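PDB 4GUZ: probable arylamine n-acetyl transferase from Mycobacterium abscessus, which probably transfers the acetyl group of acetyl-coenzyme A to arylamine substrates, as other members of the arylamine N-acetyltransferase family do. Local coordinates for residues E153-Y157 / I225-A230; F134-P138 / S187-F191; N9-L15 / A88-L93; V66-L71 / E81-L85. All coordinates share one frame; numbering follows the deposited sequence.

Contact 1 (E153-Y157 / I225-A230); sequences ESWTY and ISPDHA
Three hydrogen bonds tie Ser154 and Trp155 to the turn that joins strands 221-226 and 229-234. The straightest runs from the indole NE1 of Trp155 to the backbone O of Ser226, 3.0 Å away. The N-H points at that oxygen at 172°, and the oxygen lies practically in the ring plane, so the bond fixes the indole's edge against the hairpin. Next along the turn, Ser154 N donates to Pro227 O at 3.0 Å. Ser154 OG, short enough to stay close to the backbone, gives a tight bond of 2.6 Å to Asp228 OD1. It meets the carboxylate on its anti side and 34° out of its plane; the same oxygen also accepts from Gln242.

Apolar packing uses the rest of the indole. Ile225, with CG1 turned away from its own backbone N (chi1 -166°), lays CD1 over one face, 3.7 Å from the centroid of the five-membered ring, a CH-pi contact. Ala230, small enough to fit beside a large ring, puts CB 3.7 Å from Trp155 CZ2. On the more exposed side, Glu153 and Pro227 run alongside each other, with Glu153 CG 3.6 Å from Pro227 CB. Proline suits the second place of this type I turn, which spans Ser226 to His229.

Around the contact, helix 32-45 closes one flank: Arg40 forms a salt bridge with Glu153 OE2 and touches Pro227, while Val43 packs on Ile225. Pro243, in the loop after strand 237-242, covers Ser154, Trp155 and Asp228. Thus the start of strand 155-162, in the eight-stranded sheet, is joined to a hairpin of the five-stranded sheet.

Contact 2 (F134-P138 / S187-F191); sequences FGTSP and SRHTF
The nearest CA atoms across the pair, those of Phe134 and Arg188, are 9.7 Å apart, and side chains make the connection between the 134-138 loop and strand 185-196. Arg188 is the chief bridge. Its chain is extended from CG to NE, which carries the guanidinium to the loop, where both terminal nitrogens converge on one backbone oxygen: NH1 lies 2.7 Å and NH2 2.8 Å from Thr136 O. Sharing a single acceptor bends both hydrogen bonds, to 129° and 125°, and each is weak despite its short length. The acceptor belongs to the centre of an inverse gamma turn, and the preceding Gly135 has backbone angles that suit glycine.

Phe134 covers the arginine. With CG anti to its backbone N (chi1 -174°), the ring places CE2 over one face of the guanidinium, 3.6 Å from Arg188 NE and displaced toward the rim of the group. The flat phenyl ring, its plane within 19° of the guanidinium's, can lie close along it. NE forms a salt bridge with Glu175, which probably balances the charge and helps fix the group's rotation. Ser137 OG, accepting from Phe134 N at 2.8 Å, steadies the loop.

Arg188 and His189 both face Leu173 in a classic beta bulge, which lets consecutive side chains point toward the loop. His189 NE2 bonds to Asp131 OD2, and Phe134 meets His116 edge-to-face. Asp131 and His116, with Cys79, have the arrangement of the Cys-His-Asp triad known in this family, so the contact is consistent with a second shell around an arylamine N-acetyltransferase active site.

Contact 3 (N9-L15 / A88-L93); sequences NGDELQL and AVLQRL
Arg92 folds back at chi2 (-69°) and chi3 (-83°), and this double bend brings its guanidinium round to the carbonyls of Gly10 and Leu13, while the CG of Leu15, anti to its backbone N (chi1 -175°), sends its methyls on toward Leu93. The setting is the helical part of the arylamine N-acetyltransferase fold, where the N-terminal segment, a short 3-10 turn at 10-12 followed by the start of helix 15-21, lies against the C-terminal end of helix 79-92.

Polar contact rests on one nitrogen. Arg92 NH1 gives hydrogen bonds to Gly10 O and to Leu13 O, each 2.9 Å long, the first in the guanidinium plane and the second tilted from it. An arginine suits this place because one planar group can gather two carbonyls of a turn while its face remains available for packing: Leu15 CB rests over that face, 3.4 Å from Arg92 NH2.

The apolar side is made of leucine, valine and alanine. Leu13 CD2 meets Val89 CG2 at 3.7 Å, and Leu15 CD1 meets Leu93 CD2 at 3.8 Å. Gly10 comes so near the helix, its CA 4.3 Å from that of Ala88, that the lack of a side chain matters, because Gln91 CG and Arg92 CG lie close by. Gln14 is the N-cap of the next helix and the centre of an inverse gamma turn.

Gly10 O is gripped twice: Leu13 N, 3.2 Å away, and Arg92 NH1 reach it from opposite faces of its carbonyl plane.

Contact 4 (V66-L71 / E81-L85); sequences VQAKLL and EHVAL
Leu85 is the knob of this contact, set into a hole formed by Val66, Gln67, Leu70 and Leu71. Its two methyls divide the work: CD1 lies 4.0 Å from Gln67 CB and 4.1 Å from Val66 CG1, whereas CD2 lies 4.1 Å from Leu70 CD1. A branched leucine can fill such a hole on two sides at once. Val66 CG1 also packs on the backbone O of Glu81, one turn before Leu85, at 3.5 Å.

A salt bridge adds to this packing. Lys69, extended along its whole length, crosses Glu81 at about a right angle and brings NZ to 2.8 Å from Glu81 OE2, on the syn side of the carboxylate.

Farther out, Asp52 is a second anionic partner of Lys69 NZ, and Tyr78 N bonds to Glu81 OE1, so both ends of the bridge are held in place. The Gln67 amide is held by the 9-15 segment, while Tyr18 of helix 15-21 covers Leu71 and Leu85.

The axes of segments 66-71 and 81-85, within helices 63-72 and 79-92, cross at -111° and approach to 10.5 Å, a steep crossing with Leu85 as a knob in the hole of the other helix, within the N-terminal helical bundle characteristic of arylamine N-acetyltransferases.

How the contacts relate
The four contacts form two touching pairs. Contacts 1 and 2, with centres 13 Å apart, meet where Tyr157 CE1 comes within 3.4 Å of Arg188 NH1 and Ile225 CD1 packs on Thr136; their segments alternate along the chain. Contacts 3 and 4 share helix 79-92, and contact 4 is nested inside the loop that contact 3 closes. Gln67 joins them, its OE1 2.8 Å from Gln14 N and its NE2 2.8 Å from Glu12 O. Between the pairs, contacts 2 and 4 approach to about 6 Å at their nearest atoms. Contact 2 touches the probable Cys-His-Asp triad through His189, while Tyr157 of contact 1 and Glu81 of contact 4 lie near it without touching.

Contact 1 (E153-Y157 / I225-A230)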
loop_
_atom_site.group_PDB
_atom_site.type_symbol
_atom_site.label_atom_id
_atom_site.label_comp_id
_atom_site.label_asym_id
_atom_site.label_seq_id
_atom_site.Cartn_x
_atom_site.Cartn_y
_atom_site.Cartn_z
ATOM N N GLU A 153 11.859 -1.668 -12.224
ATOM C CA GLU A 153 11.283 -2.159 -13.475
ATOM C C GLU A 153 11.108 -0.947 -14.428
ATOM O O GLU A 153 12.100 -0.240 -14.639
ATOM C CB GLU A 153 9.995 -2.969 -13.215
ATOM C CG GLU A 153 10.265 -4.311 -12.535
ATOM C CD GLU A 153 11.094 -5.297 -13.346
ATOM O OE1 GLU A 153 11.262 -5.105 -14.573
ATOM O OE2 GLU A 153 11.631 -6.237 -12.729
ATOM N N SER A 154 9.896 -0.644 -14.930
ATOM C CA SER A 154 9.705 0.520 -15.812
ATOM C C SER A 154 9.464 1.821 -15.042
ATOM O O SER A 154 9.388 2.896 -15.651
ATOM C CB SER A 154 8.566 0.294 -16.799
ATOM O OG SER A 154 8.846 -0.809 -17.647
ATOM N N TRP A 155 9.346 1.720 -13.712
ATOM C CA TRP A 155 9.109 2.844 -12.817
ATOM C C TRP A 155 10.424 3.367 -12.328
ATOM O O TRP A 155 11.409 2.622 -12.299
ATOM C CB TRP A 155 8.225 2.424 -11.628
ATOM C CG TRP A 155 6.968 1.732 -12.065
ATOM C CD1 TRP A 155 6.773 0.386 -12.189
ATOM C CD2 TRP A 155 5.797 2.362 -12.601
ATOM N NE1 TRP A 155 5.537 0.138 -12.741
ATOM C CE2 TRP A 155 4.908 1.336 -12.988
ATOM C CE3 TRP A 155 5.367 3.701 -12.696
ATOM C CZ2 TRP A 155 3.620 1.604 -13.473
ATOM C CZ3 TRP A 155 4.102 3.966 -13.215
ATOM C CH2 TRP A 155 3.246 2.928 -13.600
ATOM N N THR A 156 10.451 4.647 -11.945
ATOM C CA THR A 156 11.658 5.291 -11.413
ATOM C C THR A 156 11.272 6.104 -10.193
ATOM O O THR A 156 10.276 6.838 -10.219
ATOM C CB THR A 156 12.372 6.143 -12.479
ATOM O OG1 THR A 156 12.390 5.438 -13.714
ATOM C CG2 THR A 156 13.806 6.487 -12.089
ATOM N N TYR A 157 12.072 5.975 -9.133
ATOM C CA TYR A 157 11.855 6.687 -7.877
ATOM C C TYR A 157 13.076 7.497 -7.501
ATOM O O TYR A 157 14.202 7.189 -7.919
ATOM C CB TYR A 157 11.517 5.686 -6.746
ATOM C CG TYR A 157 10.248 4.909 -7.029
ATOM C CD1 TYR A 157 8.999 5.526 -6.958
ATOM C CD2 TYR A 157 10.292 3.564 -7.378
ATOM C CE1 TYR A 157 7.836 4.838 -7.293
ATOM C CE2 TYR A 157 9.133 2.864 -7.713
ATOM C CZ TYR A 157 7.907 3.511 -7.679
ATOM O OH TYR A 157 6.749 2.832 -7.989
ATOM N N ILE A 225 -0.490 -2.514 -9.778
ATOM C CA ILE A 225 0.764 -2.182 -10.457
ATOM C C ILE A 225 1.425 -3.484 -10.940
ATOM O O ILE A 225 1.244 -4.554 -10.348
ATOM C CB ILE A 225 1.702 -1.287 -9.582
ATOM C CG1 ILE A 225 2.851 -0.645 -10.412
ATOM C CG2 ILE A 225 2.187 -2.017 -8.322
ATOM C CD1 ILE A 225 3.640 0.557 -9.766
ATOM N N SER A 226 2.113 -3.373 -12.075
ATOM C CA SER A 226 2.853 -4.429 -12.741
ATOM C C SER A 226 4.240 -3.880 -13.074
ATOM O O SER A 226 4.417 -2.657 -13.032
ATOM C CB SER A 226 2.116 -4.841 -14.024
ATOM O OG SER A 226 0.808 -5.330 -13.767
ATOM N N PRO A 227 5.219 -4.703 -13.533
ATOM C CA PRO A 227 6.526 -4.130 -13.910
ATOM C C PRO A 227 6.453 -3.079 -15.041
ATOM O O PRO A 227 7.267 -2.148 -15.053
ATOM C CB PRO A 227 7.322 -5.363 -14.357
ATOM C CG PRO A 227 6.707 -6.501 -13.601
ATOM C CD PRO A 227 5.229 -6.177 -13.658
ATOM N N ASP A 228 5.491 -3.201 -15.970
ATOM C CA ASP A 228 5.435 -2.272 -17.095
ATOM C C ASP A 228 4.016 -1.727 -17.337
ATOM O O ASP A 228 3.677 -1.317 -18.460
ATOM C CB ASP A 228 5.999 -2.965 -18.368
ATOM C CG ASP A 228 6.306 -2.041 -19.540
ATOM O OD1 ASP A 228 6.878 -0.957 -19.310
ATOM O OD2 ASP A 228 5.949 -2.400 -20.690
ATOM N N HIS A 229 3.219 -1.618 -16.250
ATOM C CA HIS A 229 1.849 -1.124 -16.367
ATOM C C HIS A 229 1.218 -0.875 -15.022
ATOM O O HIS A 229 1.629 -1.476 -14.040
ATOM C CB HIS A 229 0.983 -2.159 -17.114
ATOM C CG HIS A 229 -0.090 -1.545 -17.952
ATOM N ND1 HIS A 229 0.205 -0.892 -19.138
ATOM C CD2 HIS A 229 -1.427 -1.508 -17.750
ATOM C CE1 HIS A 229 -0.957 -0.474 -19.615
ATOM N NE2 HIS A 229 -1.967 -0.823 -18.812
ATOM N N ALA A 230 0.156 -0.045 -15.001
ATOM C CA ALA A 230 -0.650 0.206 -13.805
ATOM C C ALA A 230 -2.055 0.627 -14.173
ATOM O O ALA A 230 -2.288 1.148 -15.262
ATOM C CB ALA A 230 -0.010 1.279 -12.937
#

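Contact 2 (F134-P138 / S187-F191)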
loop_
_atom_site.group_PDB
_atom_site.type_symbol
_atom_site.label_atom_id
_atom_site.label_comp_id
_atom_site.label_asym_id
_atom_site.label_seq_id
_atom_site.Cartn_x
_atom_site.Cartn_y
_atom_site.Cartn_z
ATOM N N PHE A 134 1.057 1.031 -0.876
ATOM C CA PHE A 134 0.705 2.315 -1.476
ATOM C C PHE A 134 -0.244 2.150 -2.690
ATOM O O PHE A 134 -0.897 3.116 -3.073
ATOM C CB PHE A 134 1.990 3.078 -1.869
ATOM C CG PHE A 134 1.782 4.492 -2.384
ATOM C CD1 PHE A 134 1.580 5.547 -1.504
ATOM C CD2 PHE A 134 1.797 4.761 -3.752
ATOM C CE1 PHE A 134 1.389 6.851 -1.982
ATOM C CE2 PHE A 134 1.597 6.066 -4.229
ATOM C CZ PHE A 134 1.396 7.100 -3.342
ATOM N N GLY A 135 -0.366 0.948 -3.237
ATOM C CA GLY A 135 -1.203 0.717 -4.417
ATOM C C GLY A 135 -0.263 0.670 -5.604
ATOM O O GLY A 135 0.092 -0.418 -6.052
ATOM N N THR A 136 0.291 1.847 -6.004
ATOM C CA THR A 136 1.319 1.910 -7.071
ATOM C C THR A 136 2.666 1.853 -6.380
ATOM O O THR A 136 3.559 2.677 -6.594
ATOM C CB THR A 136 1.136 3.136 -7.973
ATOM O OG1 THR A 136 1.046 4.311 -7.158
ATOM C CG2 THR A 136 -0.085 3.014 -8.886
ATOM N N SER A 137 2.800 0.850 -5.540
ATOM C CA SER A 137 3.926 0.623 -4.678
ATOM C C SER A 137 5.208 0.222 -5.402
ATOM O O SER A 137 5.164 -0.480 -6.415
ATOM C CB SER A 137 3.582 -0.506 -3.702
ATOM O OG SER A 137 3.123 0.017 -2.470
ATOM N N PRO A 138 6.375 0.576 -4.817
ATOM C CA PRO A 138 7.629 0.043 -5.329
ATOM C C PRO A 138 7.576 -1.477 -5.270
ATOM O O PRO A 138 6.964 -2.046 -4.349
ATOM C CB PRO A 138 8.662 0.603 -4.345
ATOM C CG PRO A 138 8.040 1.846 -3.822
ATOM C CD PRO A 138 6.623 1.419 -3.628
ATOM N N SER A 187 6.768 14.562 -5.793
ATOM C CA SER A 187 6.809 13.998 -4.431
ATOM C C SER A 187 5.605 13.097 -4.190
ATOM O O SER A 187 4.483 13.479 -4.532
ATOM C CB SER A 187 6.862 15.088 -3.364
ATOM O OG SER A 187 5.648 15.824 -3.302
ATOM N N ARG A 188 5.835 11.891 -3.634
ATOM C CA ARG A 188 4.746 10.979 -3.265
ATOM C C ARG A 188 4.416 11.201 -1.807
ATOM O O ARG A 188 3.338 11.652 -1.469
ATOM C CB ARG A 188 5.119 9.509 -3.490
ATOM C CG ARG A 188 4.674 8.952 -4.791
ATOM C CD ARG A 188 4.852 7.458 -4.765
ATOM N NE ARG A 188 4.528 6.915 -6.076
ATOM C CZ ARG A 188 4.556 5.631 -6.382
ATOM N NH1 ARG A 188 4.926 4.732 -5.477
ATOM N NH2 ARG A 188 4.240 5.233 -7.608
ATOM N N HIS A 189 5.370 10.875 -0.938
ATOM C CA HIS A 189 5.219 11.046 0.500
ATOM C C HIS A 189 6.533 11.463 1.143
ATOM O O HIS A 189 7.603 11.338 0.534
ATOM C CB HIS A 189 4.700 9.733 1.145
ATOM C CG HIS A 189 5.509 8.493 0.876
ATOM N ND1 HIS A 189 6.762 8.313 1.427
ATOM C CD2 HIS A 189 5.146 7.356 0.228
ATOM C CE1 HIS A 189 7.166 7.124 1.019
ATOM N NE2 HIS A 189 6.206 6.492 0.323
ATOM N N THR A 190 6.441 11.972 2.367
ATOM C CA THR A 190 7.597 12.259 3.219
ATOM C C THR A 190 7.469 11.323 4.405
ATOM O O THR A 190 6.353 10.982 4.780
ATOM C CB THR A 190 7.708 13.729 3.666
ATOM O OG1 THR A 190 6.602 14.070 4.518
ATOM C CG2 THR A 190 7.851 14.709 2.496
ATOM N N PHE A 191 8.569 10.887 4.984
ATOM C CA PHE A 191 8.487 10.029 6.171
ATOM C C PHE A 191 9.650 10.318 7.099
ATOM O O PHE A 191 10.656 10.867 6.685
ATOM C CB PHE A 191 8.428 8.523 5.820
ATOM C CG PHE A 191 9.598 7.983 5.016
ATOM C CD1 PHE A 191 9.581 8.014 3.632
ATOM C CD2 PHE A 191 10.695 7.409 5.651
ATOM C CE1 PHE A 191 10.673 7.546 2.891
ATOM C CE2 PHE A 191 11.778 6.935 4.921
ATOM C CZ PHE A 191 11.753 6.984 3.542
#

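Contact 3 (N9-L15 / A88-L93)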
loop_
_atom_site.group_PDB
_atom_site.type_symbol
_atom_site.label_atom_id
_atom_site.label_comp_id
_atom_site.label_asym_id
_atom_site.label_seq_id
_atom_site.Cartn_x
_atom_site.Cartn_y
_atom_site.Cartn_z
ATOM N N ASN A 9 1.338 -9.798 15.721
ATOM C CA ASN A 9 0.523 -11.022 15.633
ATOM C C ASN A 9 0.989 -12.000 14.545
ATOM O O ASN A 9 0.161 -12.558 13.812
ATOM C CB ASN A 9 -0.955 -10.687 15.460
ATOM C CG ASN A 9 -1.628 -10.415 16.769
ATOM O OD1 ASN A 9 -1.948 -11.338 17.529
ATOM N ND2 ASN A 9 -1.821 -9.144 17.078
ATOM N N GLY A 10 2.298 -12.251 14.503
ATOM C CA GLY A 10 2.911 -13.192 13.567
ATOM C C GLY A 10 2.332 -14.600 13.642
ATOM O O GLY A 10 2.088 -15.240 12.610
ATOM N N ASP A 11 2.057 -15.069 14.871
ATOM C CA ASP A 11 1.531 -16.405 15.154
ATOM C C ASP A 11 0.115 -16.636 14.614
ATOM O O ASP A 11 -0.236 -17.785 14.353
ATOM C CB ASP A 11 1.559 -16.671 16.670
ATOM C CG ASP A 11 2.941 -16.977 17.226
ATOM O OD1 ASP A 11 3.862 -17.265 16.419
ATOM O OD2 ASP A 11 3.094 -16.977 18.470
ATOM N N GLU A 12 -0.683 -15.571 14.433
ATOM C CA GLU A 12 -2.062 -15.685 13.928
ATOM C C GLU A 12 -2.112 -15.752 12.391
ATOM O O GLU A 12 -3.170 -16.017 11.817
ATOM C CB GLU A 12 -2.929 -14.528 14.430
ATOM C CG GLU A 12 -3.244 -14.600 15.913
ATOM C CD GLU A 12 -4.406 -13.726 16.339
ATOM O OE1 GLU A 12 -5.340 -14.263 16.979
ATOM O OE2 GLU A 12 -4.394 -12.515 16.020
ATOM N N LEU A 13 -0.976 -15.499 11.734
ATOM C CA LEU A 13 -0.898 -15.544 10.284
ATOM C C LEU A 13 -0.821 -16.983 9.780
ATOM O O LEU A 13 -0.107 -17.814 10.356
ATOM C CB LEU A 13 0.334 -14.750 9.794
ATOM C CG LEU A 13 0.640 -14.796 8.282
ATOM C CD1 LEU A 13 -0.170 -13.759 7.524
ATOM C CD2 LEU A 13 2.104 -14.625 8.031
ATOM N N GLN A 14 -1.521 -17.252 8.664
ATOM C CA GLN A 14 -1.446 -18.525 7.951
ATOM C C GLN A 14 -0.265 -18.368 6.992
ATOM O O GLN A 14 -0.449 -17.964 5.843
ATOM C CB GLN A 14 -2.786 -18.833 7.230
ATOM C CG GLN A 14 -3.959 -19.176 8.157
ATOM C CD GLN A 14 -3.692 -20.357 9.061
ATOM O OE1 GLN A 14 -3.291 -21.442 8.621
ATOM N NE2 GLN A 14 -3.891 -20.157 10.353
ATOM N N LEU A 15 0.959 -18.594 7.507
ATOM C CA LEU A 15 2.229 -18.388 6.807
ATOM C C LEU A 15 2.318 -19.075 5.442
ATOM O O LEU A 15 2.647 -18.381 4.480
ATOM C CB LEU A 15 3.432 -18.805 7.680
ATOM C CG LEU A 15 4.839 -18.529 7.108
ATOM C CD1 LEU A 15 5.136 -17.030 7.044
ATOM C CD2 LEU A 15 5.903 -19.224 7.936
ATOM N N ALA A 88 3.147 -8.939 9.885
ATOM C CA ALA A 88 2.955 -10.282 10.442
ATOM C C ALA A 88 3.901 -11.270 9.788
ATOM O O ALA A 88 4.468 -12.098 10.494
ATOM C CB ALA A 88 1.520 -10.737 10.258
ATOM N N VAL A 89 4.093 -11.173 8.456
ATOM C CA VAL A 89 5.005 -12.054 7.702
ATOM C C VAL A 89 6.442 -11.805 8.153
ATOM O O VAL A 89 7.146 -12.769 8.444
ATOM C CB VAL A 89 4.881 -11.935 6.155
ATOM C CG1 VAL A 89 5.756 -12.970 5.447
ATOM C CG2 VAL A 89 3.440 -12.093 5.702
ATOM N N LEU A 90 6.879 -10.515 8.219
ATOM C CA LEU A 90 8.251 -10.163 8.608
ATOM C C LEU A 90 8.582 -10.728 10.000
ATOM O O LEU A 90 9.680 -11.266 10.204
ATOM C CB LEU A 90 8.465 -8.634 8.573
ATOM C CG LEU A 90 8.429 -7.958 7.188
ATOM C CD1 LEU A 90 8.623 -6.447 7.303
ATOM C CD2 LEU A 90 9.429 -8.582 6.208
ATOM N N GLN A 91 7.605 -10.663 10.915
ATOM C CA GLN A 91 7.704 -11.169 12.288
ATOM C C GLN A 91 7.892 -12.690 12.306
ATOM O O GLN A 91 8.759 -13.181 13.039
ATOM C CB GLN A 91 6.441 -10.771 13.072
ATOM C CG GLN A 91 6.371 -11.250 14.530
ATOM C CD GLN A 91 7.434 -10.652 15.414
ATOM O OE1 GLN A 91 8.305 -11.360 15.931
ATOM N NE2 GLN A 91 7.390 -9.337 15.605
ATOM N N ARG A 92 7.087 -13.434 11.514
ATOM C CA ARG A 92 7.161 -14.897 11.460
ATOM C C ARG A 92 8.454 -15.402 10.864
ATOM O O ARG A 92 8.917 -16.471 11.251
ATOM C CB ARG A 92 6.005 -15.479 10.642
ATOM C CG ARG A 92 4.794 -15.773 11.471
ATOM C CD ARG A 92 4.967 -16.934 12.455
ATOM N NE ARG A 92 4.748 -18.236 11.824
ATOM C CZ ARG A 92 3.555 -18.718 11.493
ATOM N NH1 ARG A 92 2.457 -17.998 11.697
ATOM N NH2 ARG A 92 3.451 -19.912 10.932
ATOM N N LEU A 93 9.022 -14.664 9.902
ATOM C CA LEU A 93 10.237 -15.097 9.225
ATOM C C LEU A 93 11.518 -14.648 9.964
ATOM O O LEU A 93 12.623 -14.975 9.534
ATOM C CB LEU A 93 10.237 -14.648 7.758
ATOM C CG LEU A 93 9.143 -15.242 6.843
ATOM C CD1 LEU A 93 9.514 -15.042 5.402
ATOM C CD2 LEU A 93 8.928 -16.748 7.103
#

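Contact 4 (V66-L71 / E81-L85)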
loop_
_atom_site.group_PDB
_atom_site.type_symbol
_atom_site.label_atom_id
_atom_site.label_comp_id
_atom_site.label_asym_id
_atom_site.label_seq_id
_atom_site.Cartn_x
_atom_site.Cartn_y
_atom_site.Cartn_z
ATOM N N VAL A 66 -8.117 -9.652 8.253
ATOM C CA VAL A 66 -7.318 -9.205 7.100
ATOM C C VAL A 66 -6.916 -10.375 6.193
ATOM O O VAL A 66 -7.166 -10.291 4.987
ATOM C CB VAL A 66 -6.081 -8.383 7.568
ATOM C CG1 VAL A 66 -5.085 -8.133 6.426
ATOM C CG2 VAL A 66 -6.530 -7.061 8.182
ATOM N N GLN A 67 -6.318 -11.466 6.740
ATOM C CA GLN A 67 -5.887 -12.584 5.884
ATOM C C GLN A 67 -7.080 -13.317 5.252
ATOM O O GLN A 67 -6.961 -13.790 4.122
ATOM C CB GLN A 67 -4.946 -13.565 6.610
ATOM C CG GLN A 67 -5.574 -14.419 7.712
ATOM C CD GLN A 67 -4.530 -15.188 8.472
ATOM O OE1 GLN A 67 -3.374 -15.316 8.047
ATOM N NE2 GLN A 67 -4.910 -15.693 9.631
ATOM N N ALA A 68 -8.228 -13.370 5.945
ATOM C CA ALA A 68 -9.440 -13.991 5.390
ATOM C C ALA A 68 -9.967 -13.153 4.206
ATOM O O ALA A 68 -10.268 -13.706 3.156
ATOM C CB ALA A 68 -10.512 -14.130 6.468
ATOM N N LYS A 69 -10.022 -11.818 4.354
ATOM C CA LYS A 69 -10.460 -10.935 3.274
ATOM C C LYS A 69 -9.445 -10.928 2.101
ATOM O O LYS A 69 -9.835 -11.189 0.964
ATOM C CB LYS A 69 -10.670 -9.514 3.821
ATOM C CG LYS A 69 -11.160 -8.489 2.797
ATOM C CD LYS A 69 -10.915 -7.107 3.348
ATOM C CE LYS A 69 -11.390 -6.020 2.444
ATOM N NZ LYS A 69 -11.058 -4.693 3.014
ATOM N N LEU A 70 -8.156 -10.672 2.382
ATOM C CA LEU A 70 -7.119 -10.526 1.342
ATOM C C LEU A 70 -6.664 -11.817 0.657
ATOM O O LEU A 70 -6.234 -11.754 -0.496
ATOM C CB LEU A 70 -5.873 -9.782 1.889
ATOM C CG LEU A 70 -6.126 -8.357 2.390
ATOM C CD1 LEU A 70 -4.837 -7.577 2.573
ATOM C CD2 LEU A 70 -6.995 -7.600 1.461
ATOM N N LEU A 71 -6.730 -12.967 1.336
ATOM C CA LEU A 71 -6.229 -14.200 0.734
ATOM C C LEU A 71 -7.346 -15.208 0.370
ATOM O O LEU A 71 -7.073 -16.157 -0.370
ATOM C CB LEU A 71 -5.234 -14.911 1.689
ATOM C CG LEU A 71 -4.080 -14.143 2.350
ATOM C CD1 LEU A 71 -3.318 -15.051 3.314
ATOM C CD2 LEU A 71 -3.091 -13.609 1.320
ATOM N N GLU A 81 -4.061 -2.384 5.997
ATOM C CA GLU A 81 -4.329 -3.820 5.878
ATOM C C GLU A 81 -3.091 -4.530 5.332
ATOM O O GLU A 81 -2.699 -5.586 5.836
ATOM C CB GLU A 81 -5.523 -4.058 4.963
ATOM C CG GLU A 81 -6.822 -3.676 5.616
ATOM C CD GLU A 81 -7.945 -3.595 4.610
ATOM O OE1 GLU A 81 -8.047 -2.547 3.935
ATOM O OE2 GLU A 81 -8.710 -4.580 4.482
ATOM N N HIS A 82 -2.466 -3.920 4.300
ATOM C CA HIS A 82 -1.228 -4.400 3.685
ATOM C C HIS A 82 -0.087 -4.434 4.719
ATOM O O HIS A 82 0.636 -5.430 4.793
ATOM C CB HIS A 82 -0.837 -3.476 2.507
ATOM C CG HIS A 82 -1.581 -3.753 1.244
ATOM N ND1 HIS A 82 -1.030 -4.509 0.242
ATOM C CD2 HIS A 82 -2.833 -3.385 0.878
ATOM C CE1 HIS A 82 -1.945 -4.562 -0.718
ATOM N NE2 HIS A 82 -3.048 -3.898 -0.377
ATOM N N VAL A 83 0.096 -3.344 5.496
ATOM C CA VAL A 83 1.177 -3.273 6.509
ATOM C C VAL A 83 0.915 -4.307 7.643
ATOM O O VAL A 83 1.864 -4.969 8.072
ATOM C CB VAL A 83 1.416 -1.834 7.034
ATOM C CG1 VAL A 83 2.198 -1.823 8.348
ATOM C CG2 VAL A 83 2.155 -1.013 5.989
ATOM N N ALA A 84 -0.355 -4.504 8.068
ATOM C CA ALA A 84 -0.667 -5.516 9.097
ATOM C C ALA A 84 -0.209 -6.898 8.614
ATOM O O ALA A 84 0.512 -7.587 9.329
ATOM C CB ALA A 84 -2.166 -5.526 9.412
ATOM N N LEU A 85 -0.543 -7.254 7.358
ATOM C CA LEU A 85 -0.187 -8.529 6.780
ATOM C C LEU A 85 1.303 -8.668 6.581
ATOM O O LEU A 85 1.866 -9.696 6.945
ATOM C CB LEU A 85 -0.919 -8.724 5.441
ATOM C CG LEU A 85 -1.173 -10.157 4.988
ATOM C CD1 LEU A 85 -2.086 -10.897 5.971
ATOM C CD2 LEU A 85 -1.867 -10.156 3.635
#